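Local coordinates for uncharacterized tRNA/rRNA methyltransferase HI0380 (Haemophilus influenzae, PDB 3ILK), which probably binds RNA and transfers a methyl group to it from S-adenosyl-L-methionine, at residues 93-98 and 133-138; 76-81 and 127-132. All blocks are in the same frame, centred on the assembly; numbering follows the deposited sequence.

Contact 1 (93-98 and 133-138); sequences IEPREC and NIPANP. With EDO (1,2-ethanediol), chain D.
With CG anti to its own carbonyl carbon (chi1 -60°) and the chain extended beyond it, Glu94 stretches obliquely past the ring of Pro135; its CD lies 3.5 Å from Pro135 CG. CB and CG of the same glutamate pass beside the carbonyl oxygen of Asn133. That oxygen also receives a CA-H...O contact from Glu94, with CA and Asn133 O 3.4 Å apart. Next to it the two prolines reach toward each other tip to tip, Pro95 CD standing 3.7 Å from Pro135 CD, while Pro95 CG meets Ile134 CG1 at roughly a right angle. One conventional bond ties the backbones: Asn133 N donates to Ile93 O at 3.0 Å, with an almost straight N-H...O angle of 172°. The Asn133 side chain, CG anti to the backbone N (chi1 176°), carries ND2 to Ser82 O, with which it hydrogen-bonds. A 1,2-ethanediol, probably from the crystallisation liquor, accepts the N-H of Ile134 through O1 at 2.8 Å. Beyond CB, Ile134 packs on Ala148 and Leu151 of helix 145-169. On the 93-98 side Glu94 occupies the N-cap position, its O taking Cys98 N as the first turn of helix 95-104 begins. From this turn Arg96 bridges to Glu155 of its own chain and of the second subunit, and Pro135 packs on Met158 of that subunit. The arrangement joins the helix start to the loop carrying Ile134, a probable S-adenosyl-L-methionine contact; in SPOUT methyltransferases this loop helps form the knotted cofactor site at the dimer interface.

Contact 2 (76-81 and 127-132); sequences SLVIGT and KCHYHL. With EDO (1,2-ethanediol), chain C.
Gly80 O accepts the N-H of Leu132 at 2.7 Å, the shortest bond between the strands, and His131 CA approaches the same oxygen in a CA-H...O contact. The N of the same glycine donates to Tyr130 O at 3.2 Å, so Gly80 bonds to the residues on either side of His131, its parallel bridge partner. His129 N closes on Val78 O at 2.8 Å just ahead of the bridged pairs, with the donor tilted 24° from the carbonyl plane. Cys128 SG lies against the backbone of Gly80, 3.5 Å from its N, and also touches CG1 of Val78. On the opposite face of the sheet, Ile79 CD1 and Leu77 CD1 both come to the Tyr130 ring near its plane, at the edge, Leu77 CD1 lying 4.0 Å from Tyr130 CD1. The two branches of Ile79 divide the work: CG1 turns beside the backbone N (chi1 -61°) and carries CD1 to Tyr130 CB, whereas CG2 packs on Leu132 CB at 3.7 Å. Cys98 and Pro95 of helix 95-104 cover Leu132. The imidazole of His129 lies with its edge to the backbone of Val78, CD2 standing 3.2 Å from Val78 N. His131, on the face of the sheet away from Ile79 and Tyr130, is held at both ring nitrogens, ND1 by Thr91 OG1 and NE2 by Leu125 O. Thr81, whose OG1 weakly meets a 1,2-ethanediol, ends its strand at the probable S-adenosyl-L-methionine site, a carboxy-terminal edge location characteristic of the parallel alpha/beta SPOUT fold.

Overall arrangement
The two contacts touch, their centres about 14 Å apart, and all four segments belong to the SpoU methylase region. Along the chain they alternate: 76-81, 93-98, 127-132, 133-138. Strand 130-132 lies between 77-81 and 92-93 in the parallel sheet, so contact 2 pairs it on one side, while Ile93 N continues the pairing on the other by a probable hydrogen bond to His131 O. Residues 133-138 are the direct continuation of strand 130-132, and Leu132 CD1 packs against the backbone of Glu94 and Pro95. Thr81 of contact 2 and Ile134 of contact 1 thus lead from neighbouring strands into the probable S-adenosyl-L-methionine site, while contact 1 also reaches the second subunit.

Contact 1 (93-98 and 133-138)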
ATOM      1  N   ILE A  93       2.405  -2.545  21.867  1.00 22.02           N
ATOM      2  CA  ILE A  93       2.347  -3.181  20.531  1.00 22.18           C
ATOM      3  C   ILE A  93       2.042  -2.095  19.530  1.00 23.45           C
ATOM      4  O   ILE A  93       1.578  -1.075  19.921  1.00 22.30           O
ATOM      5  CB  ILE A  93       1.216  -4.228  20.443  1.00 23.63           C
ATOM      6  CG1 ILE A  93      -0.134  -3.608  20.868  1.00 22.14           C
ATOM      7  CG2 ILE A  93       1.545  -5.447  21.279  1.00 21.65           C
ATOM      8  CD1 ILE A  93      -1.229  -4.606  20.813  1.00 31.36           C
ATOM      9  N   GLU A  94       2.280  -2.318  18.236  1.00 24.95           N
ATOM     10  CA  GLU A  94       1.908  -1.304  17.243  1.00 25.55           C
ATOM     11  C   GLU A  94       0.738  -1.845  16.407  1.00 26.38           C
ATOM     12  O   GLU A  94       0.374  -3.008  16.586  1.00 26.36           O
ATOM     13  CB  GLU A  94       3.119  -0.941  16.374  1.00 26.37           C
ATOM     14  CG  GLU A  94       4.266  -0.366  17.220  1.00 27.09           C
ATOM     15  CD  GLU A  94       5.590  -0.349  16.516  1.00 30.79           C
ATOM     16  OE1 GLU A  94       6.506   0.254  17.086  1.00 35.55           O
ATOM     17  OE2 GLU A  94       5.726  -0.898  15.400  1.00 31.99           O
ATOM     18  N   PRO A  95       0.111  -0.991  15.564  1.00 26.18           N
ATOM     19  CA  PRO A  95      -1.175  -1.302  14.931  1.00 26.84           C
ATOM     20  C   PRO A  95      -1.229  -2.576  14.085  1.00 26.90           C
ATOM     21  O   PRO A  95      -2.263  -3.236  14.067  1.00 26.37           O
ATOM     22  CB  PRO A  95      -1.399  -0.095  14.021  1.00 26.03           C
ATOM     23  CG  PRO A  95      -0.757   1.027  14.765  1.00 26.30           C
ATOM     24  CD  PRO A  95       0.529   0.379  15.209  1.00 26.97           C
ATOM     25  N   ARG A  96      -0.143  -2.912  13.399  1.00 26.87           N
ATOM     26  CA  ARG A  96      -0.132  -4.147  12.613  1.00 27.84           C
ATOM     27  C   ARG A  96      -0.293  -5.393  13.509  1.00 27.30           C
ATOM     28  O   ARG A  96      -1.216  -6.164  13.325  1.00 26.90           O
ATOM     29  CB  ARG A  96       1.138  -4.238  11.756  1.00 27.63           C
ATOM     30  CG  ARG A  96       0.943  -5.094  10.561  1.00 32.27           C
ATOM     31  CD  ARG A  96       1.831  -4.677   9.399  1.00 38.19           C
ATOM     32  NE  ARG A  96       1.502  -3.336   8.903  1.00 42.21           N
ATOM     33  CZ  ARG A  96       2.234  -2.648   8.016  1.00 43.90           C
ATOM     34  NH1 ARG A  96       1.828  -1.440   7.634  1.00 43.32           N
ATOM     35  NH2 ARG A  96       3.370  -3.159   7.509  1.00 40.93           N
ATOM     36  N   GLU A  97       0.600  -5.586  14.478  1.00 27.15           N
ATOM     37  CA  GLU A  97       0.481  -6.721  15.411  1.00 26.75           C
ATOM     38  C   GLU A  97      -0.839  -6.633  16.152  1.00 25.97           C
ATOM     39  O   GLU A  97      -1.506  -7.604  16.358  1.00 25.23           O
ATOM     40  CB  GLU A  97       1.592  -6.713  16.456  1.00 28.11           C
ATOM     41  CG  GLU A  97       1.803  -8.081  17.137  1.00 30.14           C
ATOM     42  CD  GLU A  97       2.680  -8.014  18.409  1.00 34.59           C
ATOM     43  OE1 GLU A  97       3.533  -7.085  18.526  1.00 34.51           O
ATOM     44  OE2 GLU A  97       2.532  -8.914  19.278  1.00 33.09           O
ATOM     45  N   CYS A  98      -1.215  -5.436  16.553  1.00 25.74           N
ATOM     46  CA  CYS A  98      -2.468  -5.286  17.273  1.00 26.81           C
ATOM     47  C   CYS A  98      -3.684  -5.834  16.475  1.00 25.01           C
ATOM     48  O   CYS A  98      -4.500  -6.581  17.016  1.00 22.47           O
ATOM     49  CB  CYS A  98      -2.701  -3.833  17.591  1.00 25.76           C
ATOM     50  SG  CYS A  98      -4.211  -3.699  18.526  1.00 38.13           S
ATOM     51  N   ASN A 133       0.588   1.683  20.463  1.00 23.52           N
ATOM     52  CA  ASN A 133       1.280   2.914  20.143  1.00 23.33           C
ATOM     53  C   ASN A 133       1.451   2.980  18.646  1.00 23.19           C
ATOM     54  O   ASN A 133       1.867   1.988  18.013  1.00 23.15           O
ATOM     55  CB  ASN A 133       2.653   2.989  20.841  1.00 23.51           C
ATOM     56  CG  ASN A 133       3.431   4.222  20.429  1.00 26.37           C
ATOM     57  OD1 ASN A 133       4.362   4.143  19.629  1.00 28.65           O
ATOM     58  ND2 ASN A 133       3.016   5.369  20.926  1.00 22.82           N
ATOM     59  N   ILE A 134       1.200   4.154  18.081  1.00 23.47           N
ATOM     60  CA  ILE A 134       1.299   4.309  16.645  1.00 23.88           C
ATOM     61  C   ILE A 134       2.666   4.892  16.315  1.00 24.64           C
ATOM     62  O   ILE A 134       2.956   6.042  16.706  1.00 24.54           O
ATOM     63  CB  ILE A 134       0.194   5.235  16.098  1.00 23.77           C
ATOM     64  CG1 ILE A 134      -1.208   4.707  16.458  1.00 23.30           C
ATOM     65  CG2 ILE A 134       0.347   5.374  14.575  1.00 25.29           C
ATOM     66  CD1 ILE A 134      -2.413   5.601  15.968  1.00 23.64           C
ATOM     67  N   PRO A 135       3.498   4.130  15.583  1.00 24.14           N
ATOM     68  CA  PRO A 135       4.815   4.648  15.244  1.00 24.45           C
ATOM     69  C   PRO A 135       4.640   6.009  14.546  1.00 24.47           C
ATOM     70  O   PRO A 135       3.776   6.161  13.663  1.00 23.22           O
ATOM     71  CB  PRO A 135       5.328   3.643  14.228  1.00 24.18           C
ATOM     72  CG  PRO A 135       4.580   2.396  14.547  1.00 25.93           C
ATOM     73  CD  PRO A 135       3.214   2.869  14.872  1.00 23.77           C
ATOM     74  N   ALA A 136       5.454   6.973  14.921  1.00 23.39           N
ATOM     75  CA  ALA A 136       5.242   8.323  14.462  1.00 23.97           C
ATOM     76  C   ALA A 136       6.540   9.087  14.533  1.00 23.53           C
ATOM     77  O   ALA A 136       7.519   8.593  15.064  1.00 23.67           O
ATOM     78  CB  ALA A 136       4.091   9.008  15.272  1.00 23.60           C
ATOM     79  N   ASN A 137       6.559  10.263  13.933  1.00 24.33           N
ATOM     80  CA  ASN A 137       7.684  11.194  14.045  1.00 25.15           C
ATOM     81  C   ASN A 137       7.994  11.381  15.547  1.00 25.99           C
ATOM     82  O   ASN A 137       7.123  11.814  16.300  1.00 24.84           O
ATOM     83  CB  ASN A 137       7.274  12.534  13.408  1.00 24.22           C
ATOM     84  CG  ASN A 137       8.386  13.580  13.405  1.00 24.32           C
ATOM     85  OD1 ASN A 137       9.487  13.369  13.951  1.00 20.02           O
ATOM     86  ND2 ASN A 137       8.101  14.733  12.768  1.00 18.97           N
ATOM     87  N   PRO A 138       9.221  11.036  15.977  1.00 27.11           N
ATOM     88  CA  PRO A 138       9.568  11.189  17.398  1.00 28.11           C
ATOM     89  C   PRO A 138       9.452  12.660  17.831  1.00 28.68           C
ATOM     90  O   PRO A 138       9.085  12.941  18.959  1.00 28.37           O
ATOM     91  CB  PRO A 138      11.036  10.743  17.452  1.00 27.92           C
ATOM     92  CG  PRO A 138      11.551  11.006  16.046  1.00 27.50           C
ATOM     93  CD  PRO A 138      10.382  10.606  15.172  1.00 26.99           C
TER
HETATM   94  C1  EDO D 243      -0.992   6.197  20.391  1.00 62.28           C
HETATM   95  O1  EDO D 243       0.202   6.315  19.615  1.00 58.92           O
HETATM   96  C2  EDO D 243      -1.510   7.595  20.714  1.00 65.41           C
HETATM   97  O2  EDO D 243      -2.626   7.880  19.846  1.00 68.95           O

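Contact 2 (76-81 and 127-132)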
ATOM      1  N   SER A  76     -13.652  -9.005  26.553  1.00 23.56           N
ATOM      2  CA  SER A  76     -12.622  -9.656  27.345  1.00 21.57           C
ATOM      3  C   SER A  76     -11.214  -9.390  26.787  1.00 21.58           C
ATOM      4  O   SER A  76     -10.224  -9.826  27.387  1.00 21.65           O
ATOM      5  CB  SER A  76     -12.917 -11.167  27.473  1.00 21.13           C
ATOM      6  OG  SER A  76     -12.858 -11.721  26.174  1.00 20.31           O
ATOM      7  N   LEU A  77     -11.103  -8.686  25.652  1.00 19.82           N
ATOM      8  CA  LEU A  77      -9.794  -8.187  25.199  1.00 19.57           C
ATOM      9  C   LEU A  77      -9.937  -6.686  25.083  1.00 19.85           C
ATOM     10  O   LEU A  77     -10.766  -6.238  24.360  1.00 16.76           O
ATOM     11  CB  LEU A  77      -9.374  -8.709  23.829  1.00 20.62           C
ATOM     12  CG  LEU A  77      -8.047  -8.219  23.152  1.00 23.51           C
ATOM     13  CD1 LEU A  77      -6.784  -8.384  24.028  1.00 20.81           C
ATOM     14  CD2 LEU A  77      -7.775  -8.903  21.746  1.00 19.70           C
ATOM     15  N   VAL A  78      -9.096  -5.972  25.805  1.00 20.02           N
ATOM     16  CA  VAL A  78      -9.132  -4.546  25.907  1.00 19.27           C
ATOM     17  C   VAL A  78      -7.778  -3.992  25.450  1.00 21.15           C
ATOM     18  O   VAL A  78      -6.747  -4.420  25.953  1.00 20.95           O
ATOM     19  CB  VAL A  78      -9.396  -4.159  27.344  1.00 19.82           C
ATOM     20  CG1 VAL A  78      -9.449  -2.586  27.502  1.00 15.50           C
ATOM     21  CG2 VAL A  78     -10.726  -4.798  27.814  1.00 19.50           C
ATOM     22  N   ILE A  79      -7.799  -3.046  24.496  1.00 20.75           N
ATOM     23  CA  ILE A  79      -6.591  -2.488  23.964  1.00 21.50           C
ATOM     24  C   ILE A  79      -6.746  -1.017  24.207  1.00 21.50           C
ATOM     25  O   ILE A  79      -7.770  -0.428  23.748  1.00 22.57           O
ATOM     26  CB  ILE A  79      -6.458  -2.652  22.445  1.00 21.62           C
ATOM     27  CG1 ILE A  79      -6.450  -4.158  22.028  1.00 21.18           C
ATOM     28  CG2 ILE A  79      -5.117  -2.067  21.936  1.00 19.95           C
ATOM     29  CD1 ILE A  79      -5.533  -4.914  22.850  1.00 23.84           C
ATOM     30  N   GLY A  80      -5.783  -0.412  24.904  1.00 21.12           N
ATOM     31  CA  GLY A  80      -5.815   1.113  25.042  1.00 20.76           C
ATOM     32  C   GLY A  80      -4.680   1.760  24.258  1.00 21.35           C
ATOM     33  O   GLY A  80      -3.559   1.243  24.205  1.00 22.95           O
ATOM     34  N   THR A  81      -4.930   2.888  23.611  1.00 22.62           N
ATOM     35  CA  THR A  81      -3.856   3.535  22.895  1.00 23.38           C
ATOM     36  C   THR A  81      -3.005   4.224  23.969  1.00 24.89           C
ATOM     37  O   THR A  81      -3.504   4.618  25.050  1.00 25.48           O
ATOM     38  CB  THR A  81      -4.336   4.642  21.911  1.00 23.47           C
ATOM     39  OG1 THR A  81      -5.112   5.558  22.650  1.00 23.91           O
ATOM     40  CG2 THR A  81      -5.198   4.079  20.764  1.00 20.29           C
ATOM     41  N   LYS A 127      -6.140  -1.676  33.284  1.00 24.01           N
ATOM     42  CA  LYS A 127      -7.247  -2.465  32.772  1.00 24.57           C
ATOM     43  C   LYS A 127      -7.150  -2.852  31.286  1.00 24.50           C
ATOM     44  O   LYS A 127      -7.965  -3.651  30.824  1.00 26.71           O
ATOM     45  CB  LYS A 127      -8.581  -1.826  33.127  1.00 24.47           C
ATOM     46  CG  LYS A 127      -8.883  -1.819  34.636  1.00 23.27           C
ATOM     47  CD  LYS A 127     -10.040  -0.846  34.940  1.00 26.71           C
ATOM     48  CE  LYS A 127     -10.642  -1.086  36.334  1.00 30.00           C
ATOM     49  NZ  LYS A 127     -11.522   0.079  36.668  1.00 32.28           N
ATOM     50  N   CYS A 128      -6.121  -2.386  30.575  1.00 22.48           N
ATOM     51  CA  CYS A 128      -5.868  -2.849  29.214  1.00 21.50           C
ATOM     52  C   CYS A 128      -4.916  -4.043  29.155  1.00 21.79           C
ATOM     53  O   CYS A 128      -3.902  -4.034  29.834  1.00 21.58           O
ATOM     54  CB  CYS A 128      -5.246  -1.768  28.405  1.00 20.96           C
ATOM     55  SG  CYS A 128      -6.324  -0.329  28.359  1.00 25.05           S
ATOM     56  N   HIS A 129      -5.165  -4.981  28.235  1.00 20.04           N
ATOM     57  CA  HIS A 129      -4.290  -6.190  28.150  1.00 20.11           C
ATOM     58  C   HIS A 129      -3.069  -5.763  27.329  1.00 20.32           C
ATOM     59  O   HIS A 129      -1.960  -6.183  27.616  1.00 18.85           O
ATOM     60  CB  HIS A 129      -5.044  -7.327  27.481  1.00 18.18           C
ATOM     61  CG  HIS A 129      -6.243  -7.768  28.266  1.00 20.27           C
ATOM     62  ND1 HIS A 129      -6.177  -8.741  29.254  1.00 22.48           N
ATOM     63  CD2 HIS A 129      -7.520  -7.317  28.265  1.00 19.95           C
ATOM     64  CE1 HIS A 129      -7.368  -8.881  29.811  1.00 19.45           C
ATOM     65  NE2 HIS A 129      -8.198  -8.030  29.232  1.00 23.86           N
ATOM     66  N   TYR A 130      -3.271  -4.851  26.364  1.00 18.47           N
ATOM     67  CA  TYR A 130      -2.144  -4.412  25.545  1.00 20.16           C
ATOM     68  C   TYR A 130      -2.273  -2.925  25.341  1.00 20.41           C
ATOM     69  O   TYR A 130      -3.372  -2.344  25.539  1.00 20.95           O
ATOM     70  CB  TYR A 130      -1.960  -5.179  24.179  1.00 19.66           C
ATOM     71  CG  TYR A 130      -1.781  -6.689  24.334  1.00 23.37           C
ATOM     72  CD1 TYR A 130      -2.894  -7.525  24.294  1.00 21.92           C
ATOM     73  CD2 TYR A 130      -0.507  -7.274  24.524  1.00 22.32           C
ATOM     74  CE1 TYR A 130      -2.771  -8.902  24.448  1.00 24.74           C
ATOM     75  CE2 TYR A 130      -0.362  -8.669  24.690  1.00 26.89           C
ATOM     76  CZ  TYR A 130      -1.501  -9.466  24.647  1.00 25.98           C
ATOM     77  OH  TYR A 130      -1.413 -10.822  24.783  1.00 30.34           O
ATOM     78  N   HIS A 131      -1.143  -2.296  25.041  1.00 20.30           N
ATOM     79  CA  HIS A 131      -1.130  -0.833  24.892  1.00 20.49           C
ATOM     80  C   HIS A 131      -0.638  -0.513  23.525  1.00 21.31           C
ATOM     81  O   HIS A 131       0.454  -0.955  23.139  1.00 22.31           O
ATOM     82  CB  HIS A 131      -0.284  -0.198  25.967  1.00 19.61           C
ATOM     83  CG  HIS A 131      -0.731  -0.587  27.347  1.00 19.79           C
ATOM     84  ND1 HIS A 131      -0.223  -1.684  28.011  1.00 18.52           N
ATOM     85  CD2 HIS A 131      -1.716  -0.107  28.126  1.00 21.06           C
ATOM     86  CE1 HIS A 131      -0.841  -1.823  29.167  1.00 18.80           C
ATOM     87  NE2 HIS A 131      -1.751  -0.876  29.262  1.00 18.64           N
ATOM     88  N   LEU A 132      -1.447   0.275  22.800  1.00 22.83           N
ATOM     89  CA  LEU A 132      -1.282   0.445  21.366  1.00 22.58           C
ATOM     90  C   LEU A 132      -0.602   1.758  21.057  1.00 22.91           C
ATOM     91  O   LEU A 132      -1.120   2.823  21.380  1.00 21.94           O
ATOM     92  CB  LEU A 132      -2.637   0.317  20.662  1.00 22.07           C
ATOM     93  CG  LEU A 132      -2.647   0.556  19.130  1.00 25.91           C
ATOM     94  CD1 LEU A 132      -1.737  -0.448  18.485  1.00 26.94           C
ATOM     95  CD2 LEU A 132      -4.087   0.434  18.553  1.00 25.59           C
TER
HETATM   96  C1  EDO C 242      -6.270   8.820  21.137  1.00 55.20           C
HETATM   97  O1  EDO C 242      -5.221   8.064  20.500  1.00 60.30           O
HETATM   98  C2  EDO C 242      -6.026  10.338  20.992  1.00 57.47           C
HETATM   99  O2  EDO C 242      -4.976  10.597  20.045  1.00 58.15           O